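Local coordinates for protein methyltransferase (Pectobacterium atrosepticum SCRI1043, PDB 2P7I) that probably transfers a methyl group from S-adenosylmethionine to an unidentified acceptor, as a putative class I methyltransferase, at residues L123-N127 with D128-A132; N23-F26 with D27-P31; S162-T165 with E166-A170; Q231-P234 with D235-A238. All coordinates share one frame; numbering follows the deposited sequence.

In the fold
Along the chain the order is interaction 2, interaction 1, interaction 3, interaction 4. All are local, and they are spread around one seven-stranded sheet of order 3-2-1-4-5-7-6, with strand 237-245 antiparallel to its neighbours, the signature of the Rossmann-like class I methyltransferase fold. Interaction 1 ends helix 119-130, which packs on the sheet; interaction 2 starts helix 24-37 on the opposite side of the chain's centre, about 28 Å away between centres. Interaction 3 starts helix 166-171, and interaction 4 leads into strand 237-245. Interactions 2 and 4 touch, Met29 CE lying 3.8 Å from Ala238 CB, so the first helix packs against the start of the last strand.

Interaction 1 (L123-N127 with D128-A132); sequences LKRIN and DDWLA
Arg125 reaches along the last turns of helix 119-130 to meet two residues, Asp129 with its edge and Trp130 with a face. Its CB sits over one face of the indole. Beyond it chi2 sets Arg125 CD 4.1 Å from Trp130 CH2, and the further bend at chi3 brings the guanidinium to the CZ2 corner of the indole, so that Trp130 CZ2 lies over the centre of one guanidinium face. There Arg125 CZ meets Trp130 CZ2 at 3.5 Å; the planes are inclined by 40°, so a ring corner meets the guanidinium face and the groups do not stack in parallel. The other contact is a side-on salt bridge: Arg125 NE donates to Asp129 OD2 at 3.1 Å, on the anti lone pair, and Arg125 NH2 donates to the same oxygen at 3.3 Å. OD2 lies in the guanidinium plane, whereas the carboxylate is turned 84° from it. The remaining nitrogen, NH1, bonds to the carbonyl of Ala98.

On another side of the helix Asn127 ND2 donates to Asp128 OD1 at 2.9 Å, almost straight at 172°, while Asn127 OD1 accepts from Gly247 N. Asp128 OD2 is held by Asn249, a residue of the sodium site. The helix ends with a wide, pi-type turn in which Leu131 N reaches Ile126 O at 2.9 Å. On the side facing the sheet, Ile126 CG1 packs 3.9 Å from Trp130 CE3.

With two donors on one carboxylate oxygen, an indole across one face and a carbonyl at its far nitrogen, the Arg125 guanidinium has its rotation fixed, and its charge is probably well compensated by Asp129.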
# COMPACT_ATOMS: atom_id res chain seq x y z
N LEU B 123 -2.81 -11.43 -27.15
CA LEU B 123 -3.23 -12.22 -26.00
C LEU B 123 -4.35 -13.18 -26.42
O LEU B 123 -4.48 -14.27 -25.89
CB LEU B 123 -3.65 -11.31 -24.85
CG LEU B 123 -2.54 -10.46 -24.24
CD1 LEU B 123 -3.17 -9.46 -23.26
CD2 LEU B 123 -1.48 -11.33 -23.59
N LYS B 124 -5.16 -12.76 -27.38
CA LYS B 124 -6.25 -13.57 -27.91
C LYS B 124 -5.72 -14.77 -28.72
O LYS B 124 -6.23 -15.87 -28.60
CB LYS B 124 -7.23 -12.70 -28.71
CG LYS B 124 -8.43 -13.45 -29.20
CD LYS B 124 -9.43 -12.61 -30.03
CE LYS B 124 -10.68 -13.40 -30.35
NZ LYS B 124 -11.59 -12.56 -31.18
N ARG B 125 -4.68 -14.57 -29.52
CA ARG B 125 -4.04 -15.70 -30.18
C ARG B 125 -3.50 -16.67 -29.15
O ARG B 125 -3.63 -17.89 -29.28
CB ARG B 125 -2.88 -15.24 -31.04
CG ARG B 125 -3.24 -14.54 -32.31
CD ARG B 125 -2.19 -14.84 -33.40
NE ARG B 125 -2.37 -16.20 -33.89
CZ ARG B 125 -1.63 -16.75 -34.85
NH1 ARG B 125 -0.65 -16.07 -35.42
NH2 ARG B 125 -1.87 -18.00 -35.22
N ILE B 126 -2.90 -16.13 -28.10
CA ILE B 126 -2.35 -16.97 -27.07
C ILE B 126 -3.48 -17.81 -26.46
O ILE B 126 -3.33 -19.02 -26.28
CB ILE B 126 -1.65 -16.16 -25.99
CG1 ILE B 126 -0.37 -15.54 -26.52
CG2 ILE B 126 -1.34 -17.03 -24.79
CD1 ILE B 126 0.28 -14.54 -25.49
N ASN B 127 -4.62 -17.18 -26.17
CA ASN B 127 -5.71 -17.88 -25.55
C ASN B 127 -6.29 -18.92 -26.49
O ASN B 127 -6.48 -20.07 -26.11
CB ASN B 127 -6.83 -16.91 -25.15
CG ASN B 127 -7.91 -17.58 -24.32
OD1 ASN B 127 -7.71 -17.81 -23.13
ND2 ASN B 127 -9.03 -17.94 -24.95
N ASP B 128 -6.57 -18.49 -27.73
CA ASP B 128 -7.37 -19.28 -28.65
C ASP B 128 -6.59 -20.30 -29.46
O ASP B 128 -7.12 -21.35 -29.83
CB ASP B 128 -8.10 -18.36 -29.63
CG ASP B 128 -9.17 -17.52 -28.98
OD1 ASP B 128 -9.37 -17.58 -27.76
OD2 ASP B 128 -9.81 -16.77 -29.72
N ASP B 129 -5.35 -19.97 -29.81
CA ASP B 129 -4.56 -20.79 -30.73
C ASP B 129 -3.44 -21.56 -30.04
O ASP B 129 -3.11 -22.68 -30.45
CB ASP B 129 -3.93 -19.88 -31.76
CG ASP B 129 -4.94 -19.28 -32.69
OD1 ASP B 129 -6.09 -19.76 -32.70
OD2 ASP B 129 -4.58 -18.33 -33.42
N TRP B 130 -2.86 -20.99 -29.00
CA TRP B 130 -1.58 -21.52 -28.51
C TRP B 130 -1.58 -22.18 -27.15
O TRP B 130 -0.82 -23.12 -26.97
CB TRP B 130 -0.50 -20.44 -28.59
CG TRP B 130 -0.24 -19.96 -30.00
CD1 TRP B 130 -0.41 -20.66 -31.15
CD2 TRP B 130 0.25 -18.68 -30.38
NE1 TRP B 130 -0.04 -19.89 -32.23
CE2 TRP B 130 0.38 -18.67 -31.78
CE3 TRP B 130 0.65 -17.55 -29.65
CZ2 TRP B 130 0.84 -17.56 -32.47
CZ3 TRP B 130 1.12 -16.46 -30.33
CH2 TRP B 130 1.23 -16.48 -31.73
N LEU B 131 -2.42 -21.76 -26.20
CA LEU B 131 -2.42 -22.42 -24.90
C LEU B 131 -2.99 -23.83 -25.01
O LEU B 131 -4.07 -24.04 -25.54
CB LEU B 131 -3.23 -21.66 -23.85
CG LEU B 131 -2.57 -20.51 -23.11
CD1 LEU B 131 -3.64 -19.77 -22.28
CD2 LEU B 131 -1.43 -20.98 -22.22
N ALA B 132 -2.26 -24.80 -24.49
CA ALA B 132 -2.80 -26.13 -24.33
C ALA B 132 -3.90 -26.12 -23.29
O ALA B 132 -4.03 -25.19 -22.50
CB ALA B 132 -1.70 -27.12 -23.96
O HOH W 1 -5.60 -22.62 -27.14

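Interaction 2 (N23-F26 with D27-P31); sequences NFDF and DVMHP
The start of helix 24-37 is capped at Asn23, whose backbone and side chain both bond into the first turn. Asn23 N donates to Asp27 OD2 at 2.7 Å and 169°, and Asp27 N returns a bond of 2.7 Å to Asn23 O. The capping bond from Phe26 N to Asn23 OD1 is weak. One residue on, Phe24 O takes two amides, Val28 N and Met29 N, each at 2.9 Å; the second bond marks a wider pi-type turn.

The Phe24 side chain swings out with CG opposite its own backbone N (chi1 180°), and the ring comes back alongside the next turn. Phe24 CE1 meets Val28 CG1 at 3.6 Å and Phe24 CE2 meets Met29 CG at 3.5 Å, both obliquely to the ring. The selenium of Met29, a selenomethionine, stands 4.6 Å from the Phe24 ring centroid, 48° off the normal, an oblique Met-aromatic contact. Trp209 stacks on Phe24, and Phe200 of strand 192-201 meets it edge-to-face. His30 lies beside Phe26 in an offset stack, although Phe26 was modelled in two conformers and this pairing is doubtful.

The arrangement is that of an N-capped helix whose first turn widens to pi-type, with its apolar face laid on strand 192-201.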
# COMPACT_ATOMS: atom_id res chain seq x y z
N ASN B 23 24.04 -5.35 -15.57
CA ASN B 23 22.82 -4.78 -16.11
C ASN B 23 21.68 -5.29 -15.22
O ASN B 23 21.51 -6.50 -15.06
CB ASN B 23 22.60 -5.18 -17.57
CG ASN B 23 21.18 -4.89 -18.07
OD1 ASN B 23 20.61 -5.67 -18.84
ND2 ASN B 23 20.60 -3.77 -17.62
N PHE B 24 20.94 -4.37 -14.63
CA PHE B 24 19.90 -4.69 -13.68
C PHE B 24 18.88 -5.65 -14.30
O PHE B 24 18.49 -6.64 -13.67
CB PHE B 24 19.23 -3.40 -13.22
CG PHE B 24 18.12 -3.61 -12.24
CD1 PHE B 24 18.40 -3.95 -10.93
CD2 PHE B 24 16.80 -3.45 -12.61
CE1 PHE B 24 17.36 -4.14 -10.01
CE2 PHE B 24 15.75 -3.64 -11.68
CZ PHE B 24 16.03 -4.00 -10.41
N ASP B 25 18.47 -5.39 -15.53
CA ASP B 25 17.44 -6.22 -16.18
C ASP B 25 17.88 -7.67 -16.40
O ASP B 25 17.14 -8.62 -16.12
CB ASP B 25 17.03 -5.62 -17.51
CG ASP B 25 16.53 -4.20 -17.36
OD1 ASP B 25 15.58 -3.96 -16.56
OD2 ASP B 25 17.10 -3.33 -18.06
N PHE B 26 19.11 -7.83 -16.85
CA PHE B 26 19.63 -9.14 -17.19
C PHE B 26 20.17 -9.87 -15.95
O PHE B 26 19.96 -11.07 -15.81
CB PHE B 26 20.73 -9.02 -18.26
CG PHE B 26 20.19 -8.79 -19.66
CD1 PHE B 26 19.02 -8.08 -19.89
CD2 PHE B 26 20.89 -9.26 -20.75
CE1 PHE B 26 18.54 -7.87 -21.18
CE2 PHE B 26 20.43 -9.04 -22.03
CZ PHE B 26 19.25 -8.35 -22.24
N ASP B 27 20.83 -9.15 -15.06
CA ASP B 27 21.50 -9.78 -13.93
C ASP B 27 20.64 -9.90 -12.71
O ASP B 27 20.85 -10.80 -11.90
CB ASP B 27 22.78 -9.01 -13.59
CG ASP B 27 23.80 -9.06 -14.72
OD1 ASP B 27 24.09 -10.18 -15.17
OD2 ASP B 27 24.25 -8.00 -15.17
N VAL B 28 19.67 -9.02 -12.56
CA VAL B 28 18.83 -9.04 -11.36
C VAL B 28 17.41 -9.49 -11.72
O VAL B 28 16.89 -10.47 -11.16
CB VAL B 28 18.82 -7.67 -10.62
CG1 VAL B 28 17.77 -7.67 -9.52
CG2 VAL B 28 20.19 -7.35 -10.03
N MSE B 29 16.80 -8.84 -12.70
CA MSE B 29 15.41 -9.13 -12.97
C MSE B 29 15.14 -10.49 -13.62
O MSE B 29 14.15 -11.14 -13.29
CB MSE B 29 14.81 -8.01 -13.80
CG MSE B 29 14.64 -6.67 -13.09
SE MSE B 29 13.57 -6.79 -11.52
CE MSE B 29 11.98 -7.30 -12.45
N HIS B 30 15.98 -10.90 -14.58
CA HIS B 30 15.78 -12.21 -15.24
C HIS B 30 15.76 -13.37 -14.23
O HIS B 30 14.85 -14.17 -14.25
CB HIS B 30 16.79 -12.45 -16.34
CG HIS B 30 16.53 -11.69 -17.60
ND1 HIS B 30 17.26 -11.89 -18.75
CD2 HIS B 30 15.61 -10.74 -17.90
CE1 HIS B 30 16.80 -11.11 -19.71
NE2 HIS B 30 15.81 -10.39 -19.22
N PRO B 31 16.76 -13.47 -13.36
CA PRO B 31 16.69 -14.54 -12.37
C PRO B 31 15.48 -14.52 -11.41
O PRO B 31 14.93 -15.57 -11.11
CB PRO B 31 18.04 -14.44 -11.61
CG PRO B 31 18.63 -13.15 -11.99
CD PRO B 31 18.05 -12.74 -13.32

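Interaction 3 (S162-T165 with E166-A170); sequences SAVT and EAEFA
The carboxylate of Glu168 is the flat group of this contact, and Thr165 N approaches OE1 from above its plane, 42° out of it. The bond is short, 2.8 Å between Thr165 N and Glu168 OE1, and practically straight at 177°. OE2 forms a salt bridge with Arg149. Thr165 reciprocates through its hydroxyl: Glu168 N donates to Thr165 OG1 at 3.1 Å. The two bonds together make a capping box, with Thr165 as N-cap. A chi1 of 69° places OG1 between the backbone N and carbonyl carbon of Thr165, where it faces the first turn; the methyl CG2 is left beside the carboxylate, 3.6 Å from Glu168 OE1.

Thr165 O then accepts from Phe169 N at 2.8 Å, the first regular bond of the helix. Val164 adds apolar contact just ahead of the cap, its CG1 lying 3.9 Å from Glu168 CB and 4.0 Å from Phe169 CB. The Phe169 ring leads away to a cation-pi contact with Arg174.

At the surface, the box ends the loop that follows helix 147-154 and begins helix 166-171; the Glu168-Arg149 salt bridge ties the new helix back to the one before that loop.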
# COMPACT_ATOMS: atom_id res chain seq x y z
N SER B 162 1.74 6.09 -15.99
CA SER B 162 1.49 5.30 -17.17
C SER B 162 1.90 6.02 -18.44
O SER B 162 1.57 5.56 -19.52
CB SER B 162 -0.00 4.93 -17.27
OG SER B 162 -0.80 6.09 -17.45
N ALA B 163 2.56 7.16 -18.32
CA ALA B 163 3.08 7.84 -19.48
C ALA B 163 4.06 6.92 -20.18
O ALA B 163 4.67 6.03 -19.59
CB ALA B 163 3.81 9.18 -19.10
N VAL B 164 4.22 7.15 -21.47
CA VAL B 164 5.32 6.53 -22.24
C VAL B 164 6.27 7.68 -22.57
O VAL B 164 5.87 8.65 -23.21
CB VAL B 164 4.83 5.85 -23.57
CG1 VAL B 164 6.04 5.30 -24.34
CG2 VAL B 164 3.80 4.76 -23.32
N THR B 165 7.51 7.60 -22.10
CA THR B 165 8.46 8.68 -22.31
C THR B 165 8.98 8.58 -23.73
O THR B 165 8.72 7.64 -24.46
CB THR B 165 9.72 8.65 -21.39
OG1 THR B 165 10.55 7.55 -21.73
CG2 THR B 165 9.35 8.55 -19.90
N GLU B 166 9.71 9.60 -24.12
CA GLU B 166 10.33 9.64 -25.42
C GLU B 166 11.36 8.54 -25.66
O GLU B 166 11.35 7.93 -26.72
CB GLU B 166 11.01 11.00 -25.60
CG GLU B 166 10.04 12.18 -25.73
CD GLU B 166 9.52 12.34 -27.16
OE1 GLU B 166 8.75 11.46 -27.59
OE2 GLU B 166 9.90 13.34 -27.84
N ALA B 167 12.27 8.33 -24.72
CA ALA B 167 13.22 7.22 -24.81
C ALA B 167 12.47 5.88 -24.94
O ALA B 167 12.80 5.04 -25.79
CB ALA B 167 14.17 7.18 -23.61
N GLU B 168 11.44 5.71 -24.11
CA GLU B 168 10.64 4.49 -24.10
C GLU B 168 9.99 4.29 -25.44
O GLU B 168 10.04 3.19 -26.02
CB GLU B 168 9.59 4.55 -23.00
CG GLU B 168 10.22 4.31 -21.68
CD GLU B 168 9.37 4.74 -20.50
OE1 GLU B 168 8.23 5.27 -20.68
OE2 GLU B 168 9.88 4.59 -19.39
N PHE B 169 9.39 5.34 -25.95
CA PHE B 169 8.73 5.19 -27.23
C PHE B 169 9.73 4.79 -28.32
O PHE B 169 9.43 3.96 -29.21
CB PHE B 169 8.03 6.46 -27.63
CG PHE B 169 7.24 6.33 -28.88
CD1 PHE B 169 7.84 6.51 -30.10
CD2 PHE B 169 5.90 6.01 -28.84
CE1 PHE B 169 7.12 6.38 -31.26
CE2 PHE B 169 5.16 5.89 -30.00
CZ PHE B 169 5.77 6.07 -31.21
N ALA B 170 10.92 5.37 -28.23
CA ALA B 170 11.99 5.12 -29.20
C ALA B 170 12.39 3.66 -29.15
O ALA B 170 12.71 3.06 -30.15
CB ALA B 170 13.22 6.01 -28.89

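Interaction 4 (Q231-P234 with D235-A238); sequences QQYP and DLCA
Tyr233 O accepts from Leu236 N at 3.0 Å, the shortest hydrogen bond of this turn. The N-H points at the oxygen well (155°), yet the donor stands 47° above the carbonyl plane and so does not lie on a lone pair. One residue later the same pattern recurs more weakly, with Cys237 N donating to Pro234 O at 3.3 Å. Two consecutive bonds of this three-residue span define a short 3-10 turn, and Pro234, with its ring-restrained phi of -49°, occupies its first inner position.

Side chains gather round the turn without polar bonds to one another. Cys237 CB points back at the turn, and chi1 sets Cys237 SG 3.5 Å from Tyr233 O and 3.9 Å from Pro234 O, close to both carbonyls. On Leu236, CD1 lies 4.1 Å from Tyr233 CB and comes obliquely to the tyrosine ring, whose far end leads off the turn.

Polar groups of the turn find partners elsewhere in the chain: Asp235 OD1 accepts from Asn145, and the carbonyls of Asp235 and Cys237 both accept from Asn143 ND2. The turn is also part of the oligomer: Tyr233 packs on Asp235 of the second subunit, and Leu236 meets Leu236 of the third. There Tyr233 OH makes a weak bond with Gln150 of that third subunit.

Overlapping type I turns with proline at the first inner position are typical of a short 3-10 connection; here it joins helix 220-230 to strand 237-245, the antiparallel strand characteristic of class I methyltransferases.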
# COMPACT_ATOMS: atom_id res chain seq x y z
N GLN B 231 6.63 -9.21 -3.34
CA GLN B 231 5.41 -10.02 -3.36
C GLN B 231 4.31 -9.46 -2.47
O GLN B 231 3.13 -9.68 -2.75
CB GLN B 231 5.70 -11.46 -2.97
CG GLN B 231 6.57 -12.15 -4.01
CD GLN B 231 6.88 -13.59 -3.67
OE1 GLN B 231 6.64 -14.03 -2.56
NE2 GLN B 231 7.49 -14.31 -4.63
N GLN B 232 4.68 -8.74 -1.41
CA GLN B 232 3.70 -8.17 -0.51
C GLN B 232 3.15 -6.82 -1.01
O GLN B 232 2.15 -6.35 -0.48
CB GLN B 232 4.32 -8.02 0.90
CG GLN B 232 4.86 -9.35 1.42
CD GLN B 232 5.37 -9.36 2.85
OE1 GLN B 232 5.37 -8.34 3.59
NE2 GLN B 232 5.78 -10.53 3.28
N TYR B 233 3.81 -6.22 -2.02
CA TYR B 233 3.35 -4.93 -2.57
C TYR B 233 3.46 -5.01 -4.10
O TYR B 233 4.27 -4.33 -4.71
CB TYR B 233 4.21 -3.76 -2.01
CG TYR B 233 4.05 -3.55 -0.53
CD1 TYR B 233 2.92 -2.90 0.01
CD2 TYR B 233 4.99 -4.09 0.34
CE1 TYR B 233 2.79 -2.76 1.36
CE2 TYR B 233 4.87 -3.94 1.68
CZ TYR B 233 3.77 -3.28 2.20
OH TYR B 233 3.66 -3.19 3.56
N PRO B 234 2.66 -5.90 -4.72
CA PRO B 234 2.74 -6.05 -6.16
C PRO B 234 2.71 -4.74 -6.94
O PRO B 234 3.36 -4.62 -7.95
CB PRO B 234 1.52 -6.92 -6.46
CG PRO B 234 1.43 -7.79 -5.27
CD PRO B 234 1.68 -6.82 -4.16
N ASP B 235 1.90 -3.78 -6.49
CA ASP B 235 1.66 -2.55 -7.25
C ASP B 235 2.91 -1.67 -7.31
O ASP B 235 2.97 -0.78 -8.14
CB ASP B 235 0.49 -1.77 -6.66
CG ASP B 235 0.08 -0.59 -7.53
OD1 ASP B 235 -0.20 -0.77 -8.73
OD2 ASP B 235 0.01 0.53 -7.00
N LEU B 236 3.86 -1.89 -6.39
CA LEU B 236 5.08 -1.10 -6.30
C LEU B 236 6.34 -1.76 -6.88
O LEU B 236 7.42 -1.23 -6.74
CB LEU B 236 5.35 -0.80 -4.83
CG LEU B 236 4.28 0.01 -4.13
CD1 LEU B 236 4.66 0.27 -2.62
CD2 LEU B 236 3.99 1.32 -4.88
N CYS B 237 6.20 -2.93 -7.51
CA CYS B 237 7.34 -3.69 -7.98
C CYS B 237 7.83 -3.18 -9.33
O CYS B 237 7.11 -2.45 -10.01
CB CYS B 237 6.97 -5.19 -8.10
SG CYS B 237 6.74 -5.97 -6.50
N ALA B 238 9.04 -3.60 -9.69
CA ALA B 238 9.68 -3.28 -10.99
C ALA B 238 8.80 -3.75 -12.14
O ALA B 238 8.54 -3.00 -13.10
CB ALA B 238 11.02 -3.93 -11.06